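Local atomic coordinates of cellobiose 2-epimerase (Spirochaeta thermophila DSM 6192, PDB entry 5ZIG), a protein that probably catalyses the reversible epimerization of cellobiose at C2 of its reducing-end glucose, giving 4-O-beta-D-glucopyranosyl-D-mannose. Residues A[253-258]-A[319-324]; A[193-198]-A[258-263]. One frame throughout, in Å; residues are numbered along the deposited sequence.

Both interactions use helix 251-269 and share its Thr258: the first turns of this helix pack against helix 315-332 in interaction 1, and the following turn packs against helix 191-208 in interaction 2. Their centres are 10 Å apart, each about 9 Å from the centre of the chain, and their segments alternate in sequence, 193-198, 253-258, 258-263 and then 319-324. The three helices are each separated from the next by another helix, and the paired segments run at 37° and 39° to each other, as expected for the inner ring of an (alpha/alpha)6 barrel. A probable hydrogen bond joins Trp259 NE1 to Glu320 OE1 (2.8 Å), while Glu256 touches His196 and Leu195, joining the two contacts directly.

Interaction 1: residues A[253-258]-A[319-324]; sequences HDIEAT and AEAFVG
Ile255 lies over the backbone of segment 319-324 with three of its carbons. With CG1 anti to the backbone N (chi1 -172°), its CG1 comes within 3.5 Å of Ala321 CA and CD1 reaches on to Gly324 CA at 3.6 Å. A CB on Gly324 would run into that methyl; its absence lets Ile255 lie close on the backbone, and the segment axes approach to 8.2 Å. Beside the isoleucine, Glu256 and Glu320 meet. The extended chain of Glu256 crosses the bent one of Glu320 obliquely, its CG lying 3.3 Å from Glu320 OE1, and the carboxylate planes are turned 31° apart. Their OE2 atoms sit 3.9 Å from each other, a closeness probably made tolerable by Arg388, which forms salt bridges to both. Trp259 NE1 and His385 ND1 hydrogen-bond to OE1 and OE2 of Glu320. A glutamine in place of Glu320 would probably weaken the hold on Arg388 and leave Glu256 as its one carboxylate partner in this pair. Water 1 bridges Thr258 OG1 (2.6 Å) and Gly324 O (3.0 Å). Such close pairing of neighbouring inner helices, here at 37°, is typical of the (alpha/alpha)6 barrel of the N-acylglucosamine 2-epimerase family.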
loop_
_atom_site.group_PDB
_atom_site.type_symbol
_atom_site.label_atom_id
_atom_site.label_comp_id
_atom_site.label_asym_id
_atom_site.label_seq_id
_atom_site.Cartn_x
_atom_site.Cartn_y
_atom_site.Cartn_z
ATOM N N HIS A 253 1.510 9.452 -1.640
ATOM C CA HIS A 253 2.712 8.659 -1.901
ATOM C C HIS A 253 3.906 9.223 -1.143
ATOM O O HIS A 253 4.749 8.461 -0.653
ATOM C CB HIS A 253 3.006 8.579 -3.400
ATOM C CG HIS A 253 2.235 7.501 -4.099
ATOM N ND1 HIS A 253 1.290 7.770 -5.069
ATOM C CD2 HIS A 253 2.237 6.157 -3.937
ATOM C CE1 HIS A 253 0.752 6.636 -5.485
ATOM N NE2 HIS A 253 1.305 5.642 -4.809
ATOM N N ASP A 254 3.985 10.552 -1.017
ATOM C CA ASP A 254 5.036 11.156 -0.205
ATOM C C ASP A 254 4.983 10.607 1.213
ATOM O O ASP A 254 5.960 10.024 1.699
ATOM C CB ASP A 254 4.899 12.678 -0.186
ATOM C CG ASP A 254 5.438 13.344 -1.436
ATOM O OD1 ASP A 254 5.803 12.649 -2.411
ATOM O OD2 ASP A 254 5.474 14.582 -1.456
ATOM N N ILE A 255 3.830 10.750 1.877
ATOM C CA ILE A 255 3.723 10.323 3.266
ATOM C C ILE A 255 3.896 8.807 3.351
ATOM O O ILE A 255 4.662 8.316 4.188
ATOM C CB ILE A 255 2.409 10.836 3.930
ATOM C CG1 ILE A 255 2.354 10.567 5.444
ATOM C CG2 ILE A 255 1.140 10.226 3.386
ATOM C CD1 ILE A 255 3.451 11.167 6.222
ATOM N N GLU A 256 3.266 8.055 2.433
ATOM C CA GLU A 256 3.427 6.600 2.462
ATOM C C GLU A 256 4.904 6.201 2.395
ATOM O O GLU A 256 5.358 5.316 3.137
ATOM C CB GLU A 256 2.643 5.956 1.321
ATOM C CG GLU A 256 2.278 4.495 1.550
ATOM C CD GLU A 256 1.618 3.854 0.331
ATOM O OE1 GLU A 256 1.473 4.529 -0.699
ATOM O OE2 GLU A 256 1.243 2.669 0.418
ATOM N N ALA A 257 5.685 6.872 1.549
ATOM C CA ALA A 257 7.063 6.418 1.366
ATOM C C ALA A 257 7.881 6.595 2.639
ATOM O O ALA A 257 8.722 5.749 2.952
ATOM C CB ALA A 257 7.721 7.136 0.200
ATOM N N THR A 258 7.621 7.663 3.409
ATOM C CA THR A 258 8.440 7.905 4.594
ATOM C C THR A 258 8.405 6.714 5.540
ATOM O O THR A 258 9.450 6.287 6.040
ATOM C CB THR A 258 7.996 9.172 5.323
ATOM O OG1 THR A 258 6.672 8.983 5.815
ATOM C CG2 THR A 258 8.041 10.376 4.387
ATOM N N ALA A 319 -5.406 7.555 5.230
ATOM C CA ALA A 319 -4.949 6.410 5.918
ATOM C C ALA A 319 -3.439 6.420 6.010
ATOM O O ALA A 319 -2.902 6.245 7.052
ATOM C CB ALA A 319 -5.416 5.167 5.246
ATOM N N GLU A 320 -2.779 6.647 4.898
ATOM C CA GLU A 320 -1.319 6.630 4.919
ATOM C C GLU A 320 -0.757 7.815 5.681
ATOM O O GLU A 320 0.313 7.708 6.289
ATOM C CB GLU A 320 -0.758 6.619 3.496
ATOM C CG GLU A 320 -1.072 5.355 2.732
ATOM C CD GLU A 320 -0.623 4.148 3.475
ATOM O OE1 GLU A 320 0.376 4.269 4.224
ATOM O OE2 GLU A 320 -1.262 3.087 3.325
ATOM N N ALA A 321 -1.438 8.956 5.621
ATOM C CA ALA A 321 -1.012 10.098 6.413
ATOM C C ALA A 321 -1.085 9.778 7.900
ATOM O O ALA A 321 -0.218 10.202 8.667
ATOM C CB ALA A 321 -1.854 11.320 6.061
ATOM N N PHE A 322 -2.061 8.966 8.310
ATOM C CA PHE A 322 -2.135 8.527 9.705
ATOM C C PHE A 322 -0.901 7.703 10.101
ATOM O O PHE A 322 -0.214 8.023 11.082
ATOM C CB PHE A 322 -3.428 7.727 9.911
ATOM C CG PHE A 322 -3.591 7.175 11.275
ATOM C CD1 PHE A 322 -3.709 8.034 12.381
ATOM C CD2 PHE A 322 -3.640 5.806 11.479
ATOM C CE1 PHE A 322 -3.868 7.522 13.658
ATOM C CE2 PHE A 322 -3.788 5.282 12.753
ATOM C CZ PHE A 322 -3.910 6.144 13.849
ATOM N N VAL A 323 -0.590 6.641 9.343
ATOM C CA VAL A 323 0.568 5.814 9.692
ATOM C C VAL A 323 1.842 6.628 9.596
ATOM O O VAL A 323 2.744 6.502 10.434
ATOM C CB VAL A 323 0.627 4.558 8.811
ATOM C CG1 VAL A 323 1.734 3.647 9.287
ATOM C CG2 VAL A 323 -0.702 3.831 8.878
ATOM N N GLY A 324 1.896 7.541 8.631
ATOM C CA GLY A 324 3.090 8.335 8.448
ATOM C C GLY A 324 3.345 9.284 9.599
ATOM O O GLY A 324 4.492 9.503 9.984
HETATM O O HOH W 1 6.787 8.506 8.402
#

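Interaction 2: residues A[193-198]-A[258-263]; sequences THLHIL and TWLLTE
Two inner helices of the (alpha/alpha)6 barrel, 191-208 and 251-269, pack here through four leucines: Leu195 and Leu198 on one, Leu260 and Leu261 on the other. The segment axes come no nearer than 10.4 Å and make an angle of 39°, so leucine side chains from both helices fill the gap. Leu198 points its CD2 methyl at CD1 of Leu261, the nearest pair at 3.8 Å. That same Leu261 CD1 also meets Leu195 CD1 at 4.1 Å, so one methyl serves both leucines of the facing helix. Leu260 brings CD1 against Leu195 CG, again at 4.1 Å. For each of these pairs the side chains lie about at right angles. Leu195 and Leu198 both carry CG anti to the backbone N (chi1 177° and 174°), which sends their branches across to the partner helix. Behind the contact, Thr258 O receives Thr262 N and Thr262 OG1 from opposite faces of its plane, the latter at 2.8 Å. Leu261 continues into Trp280 and Ile281 of helix 275-294, and Leu195 into Phe224 of helix 211-228. No hydrogen bond or salt bridge crosses between the segments; the pairing therefore rests on van der Waals contact between buried leucine side chains.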
loop_
_atom_site.group_PDB
_atom_site.type_symbol
_atom_site.label_atom_id
_atom_site.label_comp_id
_atom_site.label_asym_id
_atom_site.label_seq_id
_atom_site.Cartn_x
_atom_site.Cartn_y
_atom_site.Cartn_z
ATOM N N THR A 193 5.409 1.954 -8.798
ATOM C CA THR A 193 5.814 0.557 -8.871
ATOM C C THR A 193 7.076 0.296 -8.057
ATOM O O THR A 193 7.202 -0.749 -7.403
ATOM C CB THR A 193 6.014 0.160 -10.333
ATOM O OG1 THR A 193 4.732 0.105 -10.979
ATOM C CG2 THR A 193 6.675 -1.187 -10.423
ATOM N N HIS A 194 8.016 1.234 -8.065
ATOM C CA HIS A 194 9.231 1.021 -7.286
ATOM C C HIS A 194 8.932 0.969 -5.794
ATOM O O HIS A 194 9.504 0.142 -5.073
ATOM C CB HIS A 194 10.265 2.094 -7.617
ATOM C CG HIS A 194 11.013 1.803 -8.878
ATOM N ND1 HIS A 194 10.516 2.124 -10.121
ATOM C CD2 HIS A 194 12.178 1.150 -9.096
ATOM C CE1 HIS A 194 11.367 1.728 -11.048
ATOM N NE2 HIS A 194 12.383 1.129 -10.456
ATOM N N LEU A 195 7.998 1.810 -5.326
ATOM C CA LEU A 195 7.684 1.835 -3.899
ATOM C C LEU A 195 7.057 0.523 -3.468
ATOM O O LEU A 195 7.337 0.008 -2.382
ATOM C CB LEU A 195 6.747 3.003 -3.574
ATOM C CG LEU A 195 6.272 3.120 -2.113
ATOM C CD1 LEU A 195 7.459 3.507 -1.274
ATOM C CD2 LEU A 195 5.170 4.159 -1.914
ATOM N N HIS A 196 6.186 -0.050 -4.286
ATOM C CA HIS A 196 5.530 -1.251 -3.794
ATOM C C HIS A 196 6.387 -2.491 -3.969
ATOM O O HIS A 196 6.154 -3.495 -3.286
ATOM C CB HIS A 196 4.146 -1.367 -4.431
ATOM C CG HIS A 196 3.183 -0.373 -3.856
ATOM N ND1 HIS A 196 2.505 -0.599 -2.675
ATOM C CD2 HIS A 196 2.839 0.876 -4.256
ATOM C CE1 HIS A 196 1.751 0.450 -2.397
ATOM N NE2 HIS A 196 1.946 1.364 -3.332
ATOM N N ILE A 197 7.411 -2.424 -4.811
ATOM C CA ILE A 197 8.376 -3.514 -4.820
ATOM C C ILE A 197 9.195 -3.489 -3.540
ATOM O O ILE A 197 9.405 -4.521 -2.887
ATOM C CB ILE A 197 9.270 -3.444 -6.066
ATOM C CG1 ILE A 197 8.476 -3.862 -7.302
ATOM C CG2 ILE A 197 10.464 -4.376 -5.883
ATOM C CD1 ILE A 197 8.938 -3.172 -8.583
ATOM N N LEU A 198 9.661 -2.305 -3.151
ATOM C CA LEU A 198 10.289 -2.163 -1.845
ATOM C C LEU A 198 9.381 -2.724 -0.757
ATOM O O LEU A 198 9.815 -3.514 0.093
ATOM C CB LEU A 198 10.615 -0.690 -1.596
ATOM C CG LEU A 198 11.139 -0.362 -0.205
ATOM C CD1 LEU A 198 12.577 -0.829 -0.029
ATOM C CD2 LEU A 198 11.004 1.133 0.093
ATOM N N THR A 258 7.621 7.663 3.409
ATOM C CA THR A 258 8.440 7.905 4.594
ATOM C C THR A 258 8.405 6.714 5.540
ATOM O O THR A 258 9.450 6.287 6.040
ATOM C CB THR A 258 7.996 9.172 5.323
ATOM O OG1 THR A 258 6.672 8.983 5.815
ATOM C CG2 THR A 258 8.041 10.376 4.387
ATOM N N TRP A 259 7.228 6.124 5.762
ATOM C CA TRP A 259 7.238 5.030 6.711
ATOM C C TRP A 259 7.624 3.703 6.078
ATOM O O TRP A 259 8.302 2.907 6.735
ATOM C CB TRP A 259 5.920 4.936 7.472
ATOM C CG TRP A 259 4.693 4.460 6.776
ATOM C CD1 TRP A 259 3.798 5.221 6.071
ATOM C CD2 TRP A 259 4.150 3.138 6.820
ATOM N NE1 TRP A 259 2.755 4.443 5.648
ATOM C CE2 TRP A 259 2.943 3.161 6.104
ATOM C CE3 TRP A 259 4.565 1.937 7.417
ATOM C CZ2 TRP A 259 2.158 2.021 5.929
ATOM C CZ3 TRP A 259 3.783 0.819 7.261
ATOM C CH2 TRP A 259 2.592 0.863 6.512
ATOM N N LEU A 260 7.228 3.438 4.818
ATOM C CA LEU A 260 7.744 2.255 4.119
ATOM C C LEU A 260 9.263 2.311 3.991
ATOM O O LEU A 260 9.944 1.295 4.162
ATOM C CB LEU A 260 7.099 2.098 2.739
ATOM C CG LEU A 260 5.692 1.499 2.799
ATOM C CD1 LEU A 260 5.042 1.503 1.439
ATOM C CD2 LEU A 260 5.758 0.097 3.388
ATOM N N LEU A 261 9.808 3.492 3.698
ATOM C CA LEU A 261 11.256 3.629 3.629
ATOM C C LEU A 261 11.877 3.347 4.991
ATOM O O LEU A 261 12.884 2.633 5.091
ATOM C CB LEU A 261 11.641 5.023 3.148
ATOM C CG LEU A 261 11.826 5.316 1.655
ATOM C CD1 LEU A 261 10.664 4.865 0.826
ATOM C CD2 LEU A 261 12.046 6.802 1.485
ATOM N N THR A 262 11.277 3.900 6.053
ATOM C CA THR A 262 11.721 3.632 7.416
ATOM C C THR A 262 11.749 2.137 7.715
ATOM O O THR A 262 12.748 1.626 8.226
ATOM C CB THR A 262 10.823 4.372 8.438
ATOM O OG1 THR A 262 11.025 5.799 8.353
ATOM C CG2 THR A 262 11.113 3.880 9.837
ATOM N N GLU A 263 10.682 1.409 7.351
ATOM C CA GLU A 263 10.669 -0.033 7.620
ATOM C C GLU A 263 11.877 -0.737 7.005
ATOM O O GLU A 263 12.524 -1.566 7.653
ATOM C CB GLU A 263 9.398 -0.677 7.078
ATOM C CG GLU A 263 9.206 -2.082 7.546
ATOM C CD GLU A 263 8.239 -2.853 6.682
ATOM O OE1 GLU A 263 7.936 -2.413 5.555
ATOM O OE2 GLU A 263 7.756 -3.896 7.153
#